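Local coordinates for Mgp-operon protein 3 (Mycoplasma pneumoniae, PDB 6RJ1) that probably helps this human pathogen attach to host cells, as a surface adhesin working with P1 and probably recognising host sugars, at residues K159-T171 with A651-G663. Numbering follows the deposited sequence.
Sequences KTLQDLLVEQPVT and ASLINASPLNSYG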
ATOM      1  N   LYS A 159       4.138 -23.502  -4.134  1.00 65.11           N
ATOM      2  CA  LYS A 159       5.342 -23.412  -4.954  1.00 64.46           C
ATOM      3  C   LYS A 159       5.842 -21.976  -5.064  1.00 67.74           C
ATOM      4  O   LYS A 159       7.049 -21.753  -4.970  1.00 67.35           O
ATOM      5  CB  LYS A 159       5.124 -24.048  -6.336  1.00 66.62           C
ATOM      6  CG  LYS A 159       5.114 -25.567  -6.298  1.00 78.29           C
ATOM      7  CD  LYS A 159       5.223 -26.173  -7.683  1.00 88.92           C
ATOM      8  CE  LYS A 159       5.138 -27.683  -7.654  1.00 95.71           C
ATOM      9  NZ  LYS A 159       3.729 -28.156  -7.586  1.00106.26           N
ATOM     10  N   THR A 160       4.909 -21.002  -5.199  1.00 64.11           N
ATOM     11  CA  THR A 160       5.213 -19.565  -5.276  1.00 63.34           C
ATOM     12  C   THR A 160       5.837 -19.088  -3.970  1.00 67.36           C
ATOM     13  O   THR A 160       6.833 -18.366  -4.005  1.00 68.06           O
ATOM     14  CB  THR A 160       3.938 -18.737  -5.564  1.00 67.21           C
ATOM     15  OG1 THR A 160       3.245 -19.271  -6.688  1.00 63.02           O
ATOM     16  CG2 THR A 160       4.232 -17.240  -5.786  1.00 65.16           C
ATOM     17  N   LEU A 161       5.239 -19.482  -2.826  1.00 62.22           N
ATOM     18  CA  LEU A 161       5.676 -19.080  -1.497  1.00 61.48           C
ATOM     19  C   LEU A 161       7.052 -19.609  -1.126  1.00 66.27           C
ATOM     20  O   LEU A 161       7.787 -18.942  -0.395  1.00 66.85           O
ATOM     21  CB  LEU A 161       4.626 -19.445  -0.446  1.00 61.27           C
ATOM     22  CG  LEU A 161       3.256 -18.762  -0.601  1.00 65.55           C
ATOM     23  CD1 LEU A 161       2.228 -19.398   0.299  1.00 65.08           C
ATOM     24  CD2 LEU A 161       3.338 -17.245  -0.377  1.00 68.41           C
ATOM     25  N   GLN A 162       7.429 -20.765  -1.681  1.00 63.28           N
ATOM     26  CA  GLN A 162       8.736 -21.379  -1.456  1.00 63.36           C
ATOM     27  C   GLN A 162       9.858 -20.512  -2.012  1.00 67.60           C
ATOM     28  O   GLN A 162      10.930 -20.439  -1.407  1.00 68.46           O
ATOM     29  CB  GLN A 162       8.808 -22.765  -2.095  1.00 64.54           C
ATOM     30  CG  GLN A 162       8.063 -23.833  -1.337  1.00 76.51           C
ATOM     31  CD  GLN A 162       8.535 -25.197  -1.751  1.00 91.55           C
ATOM     32  OE1 GLN A 162       9.349 -25.828  -1.068  1.00 88.98           O
ATOM     33  NE2 GLN A 162       8.027 -25.679  -2.875  1.00 74.89           N
ATOM     34  N   ASP A 163       9.603 -19.847  -3.150  1.00 62.33           N
ATOM     35  CA  ASP A 163      10.578 -19.001  -3.830  1.00 61.11           C
ATOM     36  C   ASP A 163      10.309 -17.514  -3.694  1.00 63.10           C
ATOM     37  O   ASP A 163      11.125 -16.712  -4.150  1.00 63.05           O
ATOM     38  CB  ASP A 163      10.671 -19.389  -5.311  1.00 63.20           C
ATOM     39  CG  ASP A 163      11.537 -20.599  -5.603  1.00 78.56           C
ATOM     40  OD1 ASP A 163      12.456 -20.890  -4.786  1.00 79.20           O
ATOM     41  OD2 ASP A 163      11.319 -21.246  -6.665  1.00 86.93           O
ATOM     42  N   LEU A 164       9.181 -17.133  -3.070  1.00 57.88           N
ATOM     43  CA  LEU A 164       8.803 -15.731  -2.891  1.00 55.84           C
ATOM     44  C   LEU A 164       9.832 -14.916  -2.126  1.00 59.96           C
ATOM     45  O   LEU A 164      10.298 -15.318  -1.056  1.00 59.42           O
ATOM     46  CB  LEU A 164       7.414 -15.592  -2.251  1.00 54.80           C
ATOM     47  CG  LEU A 164       6.848 -14.172  -2.154  1.00 57.83           C
ATOM     48  CD1 LEU A 164       6.332 -13.685  -3.493  1.00 56.92           C
ATOM     49  CD2 LEU A 164       5.769 -14.097  -1.110  1.00 58.71           C
ATOM     50  N   LEU A 165      10.160 -13.756  -2.702  1.00 57.51           N
ATOM     51  CA  LEU A 165      11.081 -12.757  -2.175  1.00 57.04           C
ATOM     52  C   LEU A 165      10.285 -11.507  -1.833  1.00 59.73           C
ATOM     53  O   LEU A 165       9.492 -11.054  -2.654  1.00 60.02           O
ATOM     54  CB  LEU A 165      12.115 -12.430  -3.258  1.00 57.02           C
ATOM     55  CG  LEU A 165      13.550 -12.917  -3.072  1.00 61.52           C
ATOM     56  CD1 LEU A 165      13.614 -14.344  -2.594  1.00 61.88           C
ATOM     57  CD2 LEU A 165      14.306 -12.786  -4.363  1.00 63.63           C
ATOM     58  N   VAL A 166      10.456 -10.974  -0.610  1.00 54.12           N
ATOM     59  CA  VAL A 166       9.781  -9.747  -0.179  1.00 52.38           C
ATOM     60  C   VAL A 166      10.848  -8.713   0.195  1.00 54.86           C
ATOM     61  O   VAL A 166      11.780  -9.017   0.940  1.00 53.84           O
ATOM     62  CB  VAL A 166       8.745  -9.957   0.966  1.00 55.54           C
ATOM     63  CG1 VAL A 166       7.955  -8.673   1.243  1.00 54.51           C
ATOM     64  CG2 VAL A 166       7.788 -11.110   0.662  1.00 55.11           C
ATOM     65  N   GLU A 167      10.713  -7.500  -0.339  1.00 52.12           N
ATOM     66  CA  GLU A 167      11.626  -6.398  -0.068  1.00 52.36           C
ATOM     67  C   GLU A 167      11.461  -5.916   1.377  1.00 58.43           C
ATOM     68  O   GLU A 167      10.331  -5.866   1.879  1.00 59.30           O
ATOM     69  CB  GLU A 167      11.341  -5.230  -1.022  1.00 53.48           C
ATOM     70  CG  GLU A 167      12.451  -4.190  -1.081  1.00 60.99           C
ATOM     71  CD  GLU A 167      12.062  -2.845  -1.663  1.00 75.66           C
ATOM     72  OE1 GLU A 167      10.896  -2.685  -2.090  1.00 56.25           O
ATOM     73  OE2 GLU A 167      12.936  -1.949  -1.698  1.00 66.28           O
ATOM     74  N   GLN A 168      12.580  -5.516   2.029  1.00 54.28           N
ATOM     75  CA  GLN A 168      12.533  -4.951   3.373  1.00 53.86           C
ATOM     76  C   GLN A 168      11.657  -3.680   3.339  1.00 58.09           C
ATOM     77  O   GLN A 168      11.617  -3.015   2.297  1.00 57.44           O
ATOM     78  CB  GLN A 168      13.945  -4.707   3.947  1.00 54.93           C
ATOM     79  CG  GLN A 168      14.767  -3.617   3.274  1.00 64.31           C
ATOM     80  CD  GLN A 168      16.136  -3.476   3.885  1.00 73.67           C
ATOM     81  OE1 GLN A 168      17.147  -3.513   3.188  1.00 68.12           O
ATOM     82  NE2 GLN A 168      16.207  -3.306   5.199  1.00 64.21           N
ATOM     83  N   PRO A 169      10.847  -3.380   4.381  1.00 54.81           N
ATOM     84  CA  PRO A 169       9.959  -2.213   4.285  1.00 54.77           C
ATOM     85  C   PRO A 169      10.674  -0.884   4.066  1.00 60.88           C
ATOM     86  O   PRO A 169      11.806  -0.690   4.521  1.00 61.00           O
ATOM     87  CB  PRO A 169       9.168  -2.254   5.597  1.00 56.17           C
ATOM     88  CG  PRO A 169       9.322  -3.635   6.105  1.00 59.96           C
ATOM     89  CD  PRO A 169      10.689  -4.057   5.682  1.00 55.42           C
ATOM     90  N   VAL A 170      10.028   0.008   3.313  1.00 59.58           N
ATOM     91  CA  VAL A 170      10.543   1.343   3.036  1.00 60.35           C
ATOM     92  C   VAL A 170      10.221   2.179   4.274  1.00 68.01           C
ATOM     93  O   VAL A 170       9.061   2.253   4.691  1.00 68.55           O
ATOM     94  CB  VAL A 170       9.955   1.955   1.735  1.00 64.19           C
ATOM     95  CG1 VAL A 170      10.451   3.384   1.528  1.00 64.32           C
ATOM     96  CG2 VAL A 170      10.273   1.094   0.514  1.00 63.70           C
ATOM     97  N   THR A 171      11.245   2.767   4.888  1.00 65.81           N
ATOM     98  CA  THR A 171      11.049   3.573   6.091  1.00 65.96           C
ATOM     99  C   THR A 171      10.971   5.053   5.705  1.00 71.47           C
ATOM    100  O   THR A 171      11.428   5.411   4.614  1.00 72.93           O
ATOM    101  CB  THR A 171      12.178   3.307   7.112  1.00 67.99           C
ATOM    102  OG1 THR A 171      13.391   3.924   6.669  1.00 62.22           O
ATOM    103  CG2 THR A 171      12.372   1.824   7.406  1.00 64.15           C
ATOM    104  N   ALA A 651      10.475 -16.962 -10.674  1.00 58.00           N
ATOM    105  CA  ALA A 651       9.774 -16.965  -9.392  1.00 56.61           C
ATOM    106  C   ALA A 651       9.174 -15.591  -9.129  1.00 60.58           C
ATOM    107  O   ALA A 651       9.389 -14.689  -9.929  1.00 60.76           O
ATOM    108  CB  ALA A 651      10.734 -17.338  -8.289  1.00 56.98           C
ATOM    109  N   SER A 652       8.409 -15.424  -8.034  1.00 56.91           N
ATOM    110  CA  SER A 652       7.756 -14.150  -7.696  1.00 56.02           C
ATOM    111  C   SER A 652       8.522 -13.324  -6.678  1.00 58.82           C
ATOM    112  O   SER A 652       9.136 -13.863  -5.752  1.00 58.09           O
ATOM    113  CB  SER A 652       6.324 -14.372  -7.218  1.00 58.14           C
ATOM    114  OG  SER A 652       5.432 -14.567  -8.301  1.00 64.21           O
ATOM    115  N   LEU A 653       8.435 -11.998  -6.835  1.00 54.21           N
ATOM    116  CA  LEU A 653       9.091 -11.028  -5.979  1.00 53.50           C
ATOM    117  C   LEU A 653       8.119  -9.869  -5.668  1.00 56.82           C
ATOM    118  O   LEU A 653       7.535  -9.295  -6.588  1.00 56.98           O
ATOM    119  CB  LEU A 653      10.362 -10.539  -6.713  1.00 53.62           C
ATOM    120  CG  LEU A 653      11.181  -9.400  -6.106  1.00 57.90           C
ATOM    121  CD1 LEU A 653      12.647  -9.618  -6.383  1.00 58.44           C
ATOM    122  CD2 LEU A 653      10.754  -8.051  -6.672  1.00 57.12           C
ATOM    123  N   ILE A 654       7.985  -9.509  -4.379  1.00 52.32           N
ATOM    124  CA  ILE A 654       7.135  -8.406  -3.918  1.00 51.55           C
ATOM    125  C   ILE A 654       7.983  -7.248  -3.373  1.00 58.11           C
ATOM    126  O   ILE A 654       8.840  -7.448  -2.505  1.00 59.15           O
ATOM    127  CB  ILE A 654       6.019  -8.867  -2.926  1.00 53.79           C
ATOM    128  CG1 ILE A 654       5.061  -9.912  -3.590  1.00 53.19           C
ATOM    129  CG2 ILE A 654       5.235  -7.663  -2.359  1.00 52.68           C
ATOM    130  CD1 ILE A 654       4.259 -10.750  -2.626  1.00 54.30           C
ATOM    131  N   ASN A 655       7.735  -6.041  -3.912  1.00 54.36           N
ATOM    132  CA  ASN A 655       8.336  -4.766  -3.559  1.00 53.82           C
ATOM    133  C   ASN A 655       7.491  -4.104  -2.480  1.00 57.70           C
ATOM    134  O   ASN A 655       6.263  -4.130  -2.550  1.00 57.67           O
ATOM    135  CB  ASN A 655       8.412  -3.872  -4.793  1.00 54.74           C
ATOM    136  CG  ASN A 655       9.457  -4.313  -5.790  1.00 65.80           C
ATOM    137  OD1 ASN A 655      10.480  -4.897  -5.430  1.00 53.28           O
ATOM    138  ND2 ASN A 655       9.244  -3.999  -7.062  1.00 54.26           N
ATOM    139  N   ALA A 656       8.147  -3.508  -1.486  1.00 54.29           N
ATOM    140  CA  ALA A 656       7.487  -2.840  -0.370  1.00 54.61           C
ATOM    141  C   ALA A 656       7.035  -1.400  -0.731  1.00 59.03           C
ATOM    142  O   ALA A 656       7.029  -0.515   0.134  1.00 59.59           O
ATOM    143  CB  ALA A 656       8.423  -2.831   0.833  1.00 55.65           C
ATOM    144  N   SER A 657       6.613  -1.185  -2.000  1.00 54.70           N
ATOM    145  CA  SER A 657       6.212   0.116  -2.549  1.00 53.68           C
ATOM    146  C   SER A 657       5.289  -0.017  -3.795  1.00 55.92           C
ATOM    147  O   SER A 657       5.182  -1.122  -4.341  1.00 54.74           O
ATOM    148  CB  SER A 657       7.467   0.902  -2.928  1.00 56.42           C
ATOM    149  OG  SER A 657       7.928   0.547  -4.223  1.00 61.22           O
ATOM    150  N   PRO A 658       4.679   1.090  -4.319  1.00 51.85           N
ATOM    151  CA  PRO A 658       3.827   0.958  -5.511  1.00 51.61           C
ATOM    152  C   PRO A 658       4.582   0.810  -6.846  1.00 56.58           C
ATOM    153  O   PRO A 658       3.944   0.821  -7.909  1.00 56.65           O
ATOM    154  CB  PRO A 658       2.961   2.234  -5.471  1.00 52.83           C
ATOM    155  CG  PRO A 658       3.263   2.898  -4.179  1.00 56.40           C
ATOM    156  CD  PRO A 658       4.643   2.481  -3.829  1.00 52.39           C
ATOM    157  N   LEU A 659       5.927   0.647  -6.801  1.00 52.36           N
ATOM    158  CA  LEU A 659       6.751   0.477  -8.005  1.00 51.31           C
ATOM    159  C   LEU A 659       7.072  -0.964  -8.358  1.00 56.59           C
ATOM    160  O   LEU A 659       7.451  -1.747  -7.481  1.00 56.27           O
ATOM    161  CB  LEU A 659       8.053   1.279  -7.933  1.00 50.49           C
ATOM    162  CG  LEU A 659       7.948   2.814  -7.875  1.00 54.35           C
ATOM    163  CD1 LEU A 659       9.275   3.431  -8.176  1.00 53.87           C
ATOM    164  CD2 LEU A 659       6.887   3.364  -8.820  1.00 54.58           C
ATOM    165  N   ASN A 660       6.970  -1.295  -9.661  1.00 54.16           N
ATOM    166  CA  ASN A 660       7.322  -2.614 -10.204  1.00 54.68           C
ATOM    167  C   ASN A 660       8.821  -2.674 -10.465  1.00 60.54           C
ATOM    168  O   ASN A 660       9.460  -3.658 -10.107  1.00 60.42           O
ATOM    169  CB  ASN A 660       6.552  -2.918 -11.502  1.00 53.59           C
ATOM    170  CG  ASN A 660       5.267  -3.671 -11.296  1.00 65.75           C
ATOM    171  OD1 ASN A 660       4.652  -3.634 -10.221  1.00 67.62           O
ATOM    172  ND2 ASN A 660       4.830  -4.374 -12.327  1.00 51.36           N
ATOM    173  N   SER A 661       9.379  -1.611 -11.080  1.00 58.50           N
ATOM    174  CA  SER A 661      10.801  -1.514 -11.404  1.00 58.35           C
ATOM    175  C   SER A 661      11.512  -0.467 -10.554  1.00 61.28           C
ATOM    176  O   SER A 661      10.983   0.629 -10.329  1.00 60.30           O
ATOM    177  CB  SER A 661      11.001  -1.209 -12.885  1.00 61.00           C
ATOM    178  OG  SER A 661      12.376  -1.100 -13.217  1.00 65.60           O
ATOM    179  N   TYR A 662      12.726  -0.819 -10.102  1.00 56.54           N
ATOM    180  CA  TYR A 662      13.612   0.035  -9.321  1.00 55.61           C
ATOM    181  C   TYR A 662      14.845   0.384 -10.141  1.00 60.47           C
ATOM    182  O   TYR A 662      15.838   0.858  -9.582  1.00 61.06           O
ATOM    183  CB  TYR A 662      14.029  -0.678  -8.037  1.00 56.36           C
ATOM    184  CG  TYR A 662      12.990  -0.658  -6.937  1.00 58.02           C
ATOM    185  CD1 TYR A 662      12.531   0.548  -6.408  1.00 60.68           C
ATOM    186  CD2 TYR A 662      12.547  -1.838  -6.350  1.00 58.09           C
ATOM    187  CE1 TYR A 662      11.628   0.575  -5.344  1.00 61.57           C
ATOM    188  CE2 TYR A 662      11.658  -1.821  -5.277  1.00 58.99           C
ATOM    189  CZ  TYR A 662      11.203  -0.613  -4.778  1.00 65.26           C
ATOM    190  OH  TYR A 662      10.320  -0.596  -3.732  1.00 65.05           O
ATOM    191  N   GLY A 663      14.777   0.129 -11.452  1.00 57.17           N
ATOM    192  CA  GLY A 663      15.859   0.380 -12.396  1.00 57.07           C
ATOM    193  C   GLY A 663      16.265   1.835 -12.394  1.00 63.21           C
ATOM    194  O   GLY A 663      15.449   2.706 -12.694  1.00 62.70           O
TER
HETATM  195  O   HOH W   1       7.818 -17.617  -6.451  1.00 55.94           O
HETATM  196  O   HOH W   2       7.186  -0.692   2.885  1.00 54.16           O
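Glu167 reaches across to the 651-663 segment with one carboxylate oxygen, OE1, which accepts two bonds. The hydroxyl of Tyr662 donates to OE1 on its syn lone pair, OH to OE1 being 2.7 Å, while the backbone N of Ala656 meets OE1 at 2.9 Å on the anti side, 22° out of the carboxylate plane. An almost fully extended chain, with CG anti to the backbone N (chi1 -165°), delivers the group there, its plane turned 69° from the tyrosine ring. Ser657 OG donates to Tyr662 OH, so a second-shell hydroxyl helps fix the phenol. The other oxygen, OE2, forms salt bridges with Arg181 and Arg227, which probably keep the buried carboxylate ionised.

N-terminal to these bonds, strands 165-167 and 651-654 pair in parallel. Ile654 is held through both N and O: its N donates to Leu165 O at 2.8 Å, and its O accepts from Glu167 N at 2.9 Å. On the face bearing Ile654, the tip CD1 of Leu164 packs against Ile654 CD1 at 3.7 Å. On the other face the methyls of Leu165 and Leu653 also meet, CD2 to CD1 at 4.1 Å.

At either end, backbone atoms are joined through water rather than directly, in largely buried surroundings: one water links Thr160 O to Ser652 N, another Val170 N to Ala656 O, beside partly exposed Val170.

The two form a parallel pair within a mixed sheet, tying the MgpC adhesin family region to a segment some 480 residues earlier, between antiparallel neighbours 229-230 (beside 165-167) and 549-563 (beside 650-654), with helix 360-365 against Pro169.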